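Side-chain contacts in coronin (Toxoplasma gondii, PDB 4OZU), which probably binds actin filaments and contributes to parasite invasion and egress, its WD40 beta-propeller domain being the part present here: residues Glu137-Pro140 / Gly144-Ala147; Leu146-Gly149 / Val155-Trp158; Arg293-His298 / Leu302-Ala307. One frame throughout, in Å; residues are numbered along the deposited sequence.

Contacts 1 and 2 are successive hairpins of one four-stranded propeller blade: both use strand 145-150, share L146 and A147, and have centres 8 Å apart. Both are buried, so their side chains are mostly apolar or aromatic, and the few polar groups are satisfied by specific partners. Contact 1 joins the innermost strand to the second, and contact 2 joins the second to the third. Contact 3 lies on the other side of the chain's centre, about 28 Å from contact 1 between centres, and pairs the last two strands of another blade. On its outer strand R303, S304 and D306 are exposed, R293 joins them from the neighbouring strand, and waters and polar contacts are added to the apolar packing.

Contact 1: residues Glu137-Pro140 / Gly144-Ala147; sequences EWNP and GILA
The indole of W138 receives the methyl CD1 of L146 over one face of its six-membered ring, 4.0 Å from the centroid and only 9° off the normal, a CH-pi contact. At the ring's edge NE1 bonds to the backbone O of N86, so the one polar atom of this large apolar side chain is satisfied. L146 suits the position across from it: with CG anti to the backbone N (chi1 173°), its methyls stand on the sheet face beside W138, and the indole leans across so that its face lies against CD1. Beyond this pair, N139 and I145 lie side by side, their CB atoms 3.8 Å apart. The amide of N139 turns to other work: OD1 accepts from the backbone N of A141 and of V142, holding the turn, while ND2 donates to G184 O. The backbones pair antiparallel through E137 N to A147 O, A147 N to E137 O and N139 N to I145 O, all nearly straight and 2.8 to 2.9 Å long. The carboxylate of E137 leads away to a salt bridge with K179. This hairpin of strands 133-138 and 145-150 belongs to a WD blade: W138 and L146 pack on A96 of strand 94-99, whereas A147 and I145 meet W180 of strand 175-180, and helix 376-380 reaches I145 through W379 and F380.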
loop_
_atom_site.group_PDB
_atom_site.type_symbol
_atom_site.label_atom_id
_atom_site.label_comp_id
_atom_site.label_asym_id
_atom_site.label_seq_id
_atom_site.Cartn_x
_atom_site.Cartn_y
_atom_site.Cartn_z
ATOM N N GLU A 137 2.323 -8.643 0.025
ATOM C CA GLU A 137 1.343 -7.947 -0.804
ATOM C C GLU A 137 0.393 -8.910 -1.510
ATOM O O GLU A 137 0.816 -9.840 -2.208
ATOM C CB GLU A 137 2.055 -7.080 -1.843
ATOM C CG GLU A 137 2.793 -5.879 -1.260
ATOM C CD GLU A 137 1.897 -4.677 -1.008
ATOM O OE1 GLU A 137 0.756 -4.648 -1.514
ATOM O OE2 GLU A 137 2.347 -3.749 -0.302
ATOM N N TRP A 138 -0.896 -8.654 -1.336
ATOM C CA TRP A 138 -1.933 -9.461 -1.951
ATOM C C TRP A 138 -2.169 -9.065 -3.397
ATOM O O TRP A 138 -2.224 -7.878 -3.723
ATOM C CB TRP A 138 -3.252 -9.303 -1.200
ATOM C CG TRP A 138 -3.255 -9.740 0.218
ATOM C CD1 TRP A 138 -3.091 -8.954 1.324
ATOM C CD2 TRP A 138 -3.491 -11.064 0.698
ATOM N NE1 TRP A 138 -3.197 -9.715 2.466
ATOM C CE2 TRP A 138 -3.442 -11.014 2.107
ATOM C CE3 TRP A 138 -3.738 -12.291 0.074
ATOM C CZ2 TRP A 138 -3.631 -12.139 2.898
ATOM C CZ3 TRP A 138 -3.913 -13.413 0.865
ATOM C CH2 TRP A 138 -3.860 -13.329 2.261
ATOM N N ASN A 139 -2.355 -10.068 -4.244
ATOM C CA ASN A 139 -2.786 -9.840 -5.609
ATOM C C ASN A 139 -4.144 -9.138 -5.603
ATOM O O ASN A 139 -5.058 -9.579 -4.913
ATOM C CB ASN A 139 -2.862 -11.166 -6.361
ATOM C CG ASN A 139 -3.055 -10.977 -7.847
ATOM O OD1 ASN A 139 -4.063 -10.418 -8.291
ATOM N ND2 ASN A 139 -2.086 -11.436 -8.626
ATOM N N PRO A 140 -4.280 -8.042 -6.364
ATOM C CA PRO A 140 -5.528 -7.267 -6.333
ATOM C C PRO A 140 -6.665 -7.889 -7.133
ATOM O O PRO A 140 -7.786 -7.406 -7.026
ATOM C CB PRO A 140 -5.117 -5.928 -6.949
ATOM C CG PRO A 140 -4.019 -6.282 -7.883
ATOM C CD PRO A 140 -3.258 -7.394 -7.211
ATOM N N GLY A 144 -6.188 -15.515 -2.853
ATOM C CA GLY A 144 -5.238 -16.489 -2.360
ATOM C C GLY A 144 -3.812 -16.334 -2.831
ATOM O O GLY A 144 -2.957 -17.126 -2.440
ATOM N N ILE A 145 -3.546 -15.338 -3.673
ATOM C CA ILE A 145 -2.198 -15.132 -4.202
ATOM C C ILE A 145 -1.519 -13.960 -3.496
ATOM O O ILE A 145 -2.060 -12.862 -3.430
ATOM C CB ILE A 145 -2.216 -14.875 -5.729
ATOM C CG1 ILE A 145 -2.861 -16.054 -6.467
ATOM C CG2 ILE A 145 -0.809 -14.614 -6.254
ATOM C CD1 ILE A 145 -2.184 -17.400 -6.239
ATOM N N LEU A 146 -0.320 -14.207 -2.985
ATOM C CA LEU A 146 0.435 -13.211 -2.245
ATOM C C LEU A 146 1.898 -13.227 -2.659
ATOM O O LEU A 146 2.446 -14.291 -2.963
ATOM C CB LEU A 146 0.290 -13.479 -0.736
ATOM C CG LEU A 146 1.123 -12.650 0.240
ATOM C CD1 LEU A 146 0.297 -12.317 1.475
ATOM C CD2 LEU A 146 2.382 -13.395 0.639
ATOM N N ALA A 147 2.530 -12.053 -2.680
ATOM C CA ALA A 147 3.972 -11.957 -2.916
ATOM C C ALA A 147 4.691 -11.450 -1.673
ATOM O O ALA A 147 4.230 -10.514 -1.027
ATOM C CB ALA A 147 4.264 -11.043 -4.095
#

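Contact 2: residues Leu146-Gly149 / Val155-Trp158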
loop_
_atom_site.group_PDB
_atom_site.type_symbol
_atom_site.label_atom_id
_atom_site.label_comp_id
_atom_site.label_asym_id
_atom_site.label_seq_id
_atom_site.Cartn_x
_atom_site.Cartn_y
_atom_site.Cartn_z
ATOM N N LEU A 146 -0.320 -14.207 -2.985
ATOM C CA LEU A 146 0.435 -13.211 -2.245
ATOM C C LEU A 146 1.898 -13.227 -2.659
ATOM O O LEU A 146 2.446 -14.291 -2.963
ATOM C CB LEU A 146 0.290 -13.479 -0.736
ATOM C CG LEU A 146 1.123 -12.650 0.240
ATOM C CD1 LEU A 146 0.297 -12.317 1.475
ATOM C CD2 LEU A 146 2.382 -13.395 0.639
ATOM N N ALA A 147 2.530 -12.053 -2.680
ATOM C CA ALA A 147 3.972 -11.957 -2.916
ATOM C C ALA A 147 4.691 -11.450 -1.673
ATOM O O ALA A 147 4.230 -10.514 -1.027
ATOM C CB ALA A 147 4.264 -11.043 -4.095
ATOM N N SER A 148 5.826 -12.065 -1.347
ATOM C CA SER A 148 6.614 -11.610 -0.204
ATOM C C SER A 148 8.049 -11.351 -0.633
ATOM O O SER A 148 8.661 -12.164 -1.324
ATOM C CB SER A 148 6.572 -12.623 0.938
ATOM O OG SER A 148 7.524 -13.652 0.746
ATOM N N GLY A 149 8.566 -10.196 -0.226
ATOM C CA GLY A 149 9.925 -9.794 -0.537
ATOM C C GLY A 149 10.826 -9.948 0.672
ATOM O O GLY A 149 10.489 -9.536 1.787
ATOM N N VAL A 155 11.997 -12.705 -4.084
ATOM C CA VAL A 155 10.559 -12.478 -4.116
ATOM C C VAL A 155 9.898 -13.842 -4.204
ATOM O O VAL A 155 10.146 -14.591 -5.155
ATOM C CB VAL A 155 10.131 -11.609 -5.298
ATOM C CG1 VAL A 155 8.628 -11.416 -5.290
ATOM C CG2 VAL A 155 10.829 -10.269 -5.246
ATOM N N ALA A 156 9.084 -14.165 -3.199
ATOM C CA ALA A 156 8.416 -15.455 -3.120
ATOM C C ALA A 156 6.932 -15.290 -3.373
ATOM O O ALA A 156 6.286 -14.449 -2.750
ATOM C CB ALA A 156 8.647 -16.097 -1.758
ATOM N N PHE A 157 6.395 -16.098 -4.279
ATOM C CA PHE A 157 4.972 -16.055 -4.589
ATOM C C PHE A 157 4.257 -17.246 -3.970
ATOM O O PHE A 157 4.678 -18.395 -4.122
ATOM C CB PHE A 157 4.759 -16.019 -6.096
ATOM C CG PHE A 157 5.309 -14.787 -6.741
ATOM C CD1 PHE A 157 4.568 -13.622 -6.785
ATOM C CD2 PHE A 157 6.576 -14.783 -7.282
ATOM C CE1 PHE A 157 5.082 -12.484 -7.374
ATOM C CE2 PHE A 157 7.091 -13.643 -7.866
ATOM C CZ PHE A 157 6.347 -12.501 -7.921
ATOM N N TRP A 158 3.164 -16.950 -3.273
ATOM C CA TRP A 158 2.469 -17.931 -2.455
ATOM C C TRP A 158 1.026 -18.115 -2.881
ATOM O O TRP A 158 0.320 -17.137 -3.107
ATOM C CB TRP A 158 2.485 -17.499 -0.989
ATOM C CG TRP A 158 3.789 -17.671 -0.296
ATOM C CD1 TRP A 158 4.772 -16.734 -0.142
ATOM C CD2 TRP A 158 4.254 -18.855 0.355
ATOM N NE1 TRP A 158 5.821 -17.265 0.569
ATOM C CE2 TRP A 158 5.529 -18.567 0.883
ATOM C CE3 TRP A 158 3.719 -20.134 0.541
ATOM C CZ2 TRP A 158 6.272 -19.512 1.584
ATOM C CZ3 TRP A 158 4.456 -21.063 1.239
ATOM C CH2 TRP A 158 5.718 -20.750 1.748
HETATM O O HOH W 1 8.304 -16.193 1.995
#
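L146-G149 and V155-W158 run antiparallel, their axes 4.6 Å apart at 157°; L146 with W158, and S148 with A156, each exchange two backbone hydrogen bonds. A147 and F157 face each other between those pairs: the methyl CB of A147 rests 3.7 Å from CE1 of the F157 ring, and so small a side chain leaves room for the phenyl beside it. The other face of the sheet carries L146, S148, A156 and W158. There CD2 of L146 comes to 4.2 Å from CD1 of W158, the two side chains crossing at a slant. OG of S148 sits between its backbone N and carbonyl carbon (chi1 83°), near the plane of the indole and at its edge. It is 4.0 Å from NE1 of W158, and a water joins the two, 2.9 Å from S148 OG and accepting from W158 NE1 at 3.1 Å. The short hydroxyl of S148 thus suits its place by bonding the water that satisfies a buried indole N-H. A156 adds a methyl 3.7 Å from S148 OG. Strand 164-170 continues the blade beyond V155-W158, with F166 touching F157, while L187 of strand 187-191 in the following blade packs on A147, V155 and F157.

Contact 3: residues Arg293-His298 / Leu302-Ala307; sequences RYYQYH and LRSVDA
Backbone bonds between R293-H298 and L302-A307 hold the strands antiparallel: Q296 and R303 bond in both directions, and Y294 N donates to D306 O at 2.9 Å. Y294 O then accepts from V305 N (3.1 Å) and, weakly, from D306 N. The ring of Y294 lies against the partner backbone. It leans over that strand, CG lying between N and the carbonyl carbon (chi1 37°), and the carbonyl O of D306 stands 3.4 Å above the ring centre; the hydroxyl of Y294 bonds to the backbone O of L15. Apolar contacts gather on L302, whose methyl CD1 touches the CB atoms of both Y295 (3.7 Å) and Y297 (3.9 Å). Polar contacts cluster where the hairpin is exposed. The extended chain of R303 suits the hairpin end, where NH1 donates to H298 O at 3.2 Å from above the carbonyl plane. A water held weakly by R303 NH1 donates to OE1 of Q296, whose NE2 is held by T279 O. Another water takes a bond from R293 NH2, gives one to Y294 O and meets S304 OG. With V305 and D306 both opposite Y294, the hairpin contains a classic beta bulge, within the outer two strands of a four-stranded propeller blade.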
loop_
_atom_site.group_PDB
_atom_site.type_symbol
_atom_site.label_atom_id
_atom_site.label_comp_id
_atom_site.label_asym_id
_atom_site.label_seq_id
_atom_site.Cartn_x
_atom_site.Cartn_y
_atom_site.Cartn_z
ATOM N N ARG A 293 3.021 15.487 -0.220
ATOM C CA ARG A 293 2.514 16.138 -1.423
ATOM C C ARG A 293 1.902 15.125 -2.372
ATOM O O ARG A 293 2.205 13.931 -2.324
ATOM C CB ARG A 293 3.611 16.934 -2.124
ATOM C CG ARG A 293 4.810 16.140 -2.573
ATOM C CD ARG A 293 5.830 17.069 -3.213
ATOM N NE ARG A 293 5.256 17.801 -4.340
ATOM C CZ ARG A 293 5.888 18.748 -5.027
ATOM N NH1 ARG A 293 7.129 19.099 -4.708
ATOM N NH2 ARG A 293 5.274 19.350 -6.036
ATOM N N TYR A 294 1.010 15.613 -3.221
ATOM C CA TYR A 294 0.309 14.746 -4.138
ATOM C C TYR A 294 0.119 15.364 -5.512
ATOM O O TYR A 294 0.147 16.588 -5.697
ATOM C CB TYR A 294 -1.042 14.335 -3.553
ATOM C CG TYR A 294 -1.759 15.402 -2.773
ATOM C CD1 TYR A 294 -1.480 15.608 -1.429
ATOM C CD2 TYR A 294 -2.746 16.188 -3.367
ATOM C CE1 TYR A 294 -2.149 16.580 -0.701
ATOM C CE2 TYR A 294 -3.415 17.157 -2.646
ATOM C CZ TYR A 294 -3.116 17.346 -1.314
ATOM O OH TYR A 294 -3.786 18.314 -0.596
ATOM N N TYR A 295 -0.058 14.456 -6.462
ATOM C CA TYR A 295 -0.125 14.729 -7.884
ATOM C C TYR A 295 -1.344 14.012 -8.428
ATOM O O TYR A 295 -1.835 13.076 -7.791
ATOM C CB TYR A 295 1.127 14.212 -8.601
ATOM C CG TYR A 295 2.433 14.718 -8.050
ATOM C CD1 TYR A 295 2.995 14.165 -6.908
ATOM C CD2 TYR A 295 3.114 15.742 -8.683
ATOM C CE1 TYR A 295 4.200 14.634 -6.408
ATOM C CE2 TYR A 295 4.313 16.219 -8.195
ATOM C CZ TYR A 295 4.850 15.665 -7.057
ATOM O OH TYR A 295 6.047 16.145 -6.585
ATOM N N GLN A 296 -1.821 14.417 -9.599
ATOM C CA GLN A 296 -2.755 13.573 -10.333
ATOM C C GLN A 296 -2.131 13.084 -11.617
ATOM O O GLN A 296 -1.615 13.869 -12.404
ATOM C CB GLN A 296 -4.062 14.289 -10.663
ATOM C CG GLN A 296 -5.101 13.290 -11.160
ATOM C CD GLN A 296 -6.382 13.917 -11.652
ATOM O OE1 GLN A 296 -6.393 15.038 -12.164
ATOM N NE2 GLN A 296 -7.483 13.183 -11.507
ATOM N N TYR A 297 -2.200 11.772 -11.810
ATOM C CA TYR A 297 -1.843 11.138 -13.068
ATOM C C TYR A 297 -3.121 11.047 -13.883
ATOM O O TYR A 297 -4.027 10.291 -13.540
ATOM C CB TYR A 297 -1.230 9.766 -12.816
ATOM C CG TYR A 297 -0.628 9.065 -14.018
ATOM C CD1 TYR A 297 0.189 9.739 -14.911
ATOM C CD2 TYR A 297 -0.827 7.704 -14.213
ATOM C CE1 TYR A 297 0.753 9.084 -15.995
ATOM C CE2 TYR A 297 -0.272 7.046 -15.286
ATOM C CZ TYR A 297 0.519 7.735 -16.168
ATOM O OH TYR A 297 1.079 7.066 -17.227
ATOM N N HIS A 298 -3.202 11.851 -14.937
ATOM C CA HIS A 298 -4.426 11.987 -15.714
ATOM C C HIS A 298 -4.077 12.199 -17.172
ATOM O O HIS A 298 -3.230 13.030 -17.496
ATOM C CB HIS A 298 -5.265 13.155 -15.191
ATOM C CG HIS A 298 -6.621 13.258 -15.817
ATOM N ND1 HIS A 298 -7.699 12.513 -15.385
ATOM C CD2 HIS A 298 -7.079 14.025 -16.836
ATOM C CE1 HIS A 298 -8.760 12.814 -16.114
ATOM N NE2 HIS A 298 -8.411 13.729 -16.999
ATOM N N LEU A 302 1.438 13.674 -15.518
ATOM C CA LEU A 302 1.484 13.895 -14.077
ATOM C C LEU A 302 1.456 15.390 -13.770
ATOM O O LEU A 302 2.255 16.151 -14.312
ATOM C CB LEU A 302 2.737 13.251 -13.478
ATOM C CG LEU A 302 2.742 13.027 -11.966
ATOM C CD1 LEU A 302 1.635 12.072 -11.532
ATOM C CD2 LEU A 302 4.096 12.493 -11.537
ATOM N N ARG A 303 0.536 15.802 -12.899
ATOM C CA ARG A 303 0.381 17.208 -12.536
ATOM C C ARG A 303 0.374 17.384 -11.023
ATOM O O ARG A 303 -0.305 16.648 -10.311
ATOM C CB ARG A 303 -0.913 17.773 -13.132
ATOM C CG ARG A 303 -0.998 17.657 -14.646
ATOM C CD ARG A 303 -2.231 18.368 -15.190
ATOM N NE ARG A 303 -2.495 18.041 -16.591
ATOM C CZ ARG A 303 -2.952 16.867 -17.017
ATOM N NH1 ARG A 303 -3.186 15.884 -16.158
ATOM N NH2 ARG A 303 -3.163 16.667 -18.312
ATOM N N SER A 304 1.138 18.357 -10.540
ATOM C CA SER A 304 1.138 18.693 -9.127
ATOM C C SER A 304 -0.216 19.269 -8.760
ATOM O O SER A 304 -0.752 20.109 -9.488
ATOM C CB SER A 304 2.248 19.697 -8.803
ATOM O OG SER A 304 2.384 19.876 -7.401
ATOM N N VAL A 305 -0.768 18.824 -7.636
ATOM C CA VAL A 305 -2.041 19.354 -7.159
ATOM C C VAL A 305 -1.839 20.181 -5.900
ATOM O O VAL A 305 -2.057 21.389 -5.908
ATOM C CB VAL A 305 -3.049 18.236 -6.882
ATOM C CG1 VAL A 305 -4.337 18.812 -6.282
ATOM C CG2 VAL A 305 -3.351 17.477 -8.164
ATOM N N ASP A 306 -1.435 19.532 -4.815
ATOM C CA ASP A 306 -1.257 20.236 -3.552
ATOM C C ASP A 306 -0.461 19.387 -2.572
ATOM O O ASP A 306 0.163 18.396 -2.957
ATOM C CB ASP A 306 -2.621 20.608 -2.956
ATOM C CG ASP A 306 -2.618 21.970 -2.277
ATOM O OD1 ASP A 306 -1.658 22.277 -1.543
ATOM O OD2 ASP A 306 -3.580 22.737 -2.482
ATOM N N ALA A 307 -0.478 19.782 -1.306
ATOM C CA ALA A 307 0.245 19.047 -0.280
ATOM C C ALA A 307 -0.409 19.155 1.092
ATOM O O ALA A 307 -1.066 20.147 1.407
ATOM C CB ALA A 307 1.675 19.540 -0.209
HETATM O O HOH W 2 2.200 18.584 -5.248
HETATM O O HOH W 3 -4.569 16.453 -13.878
#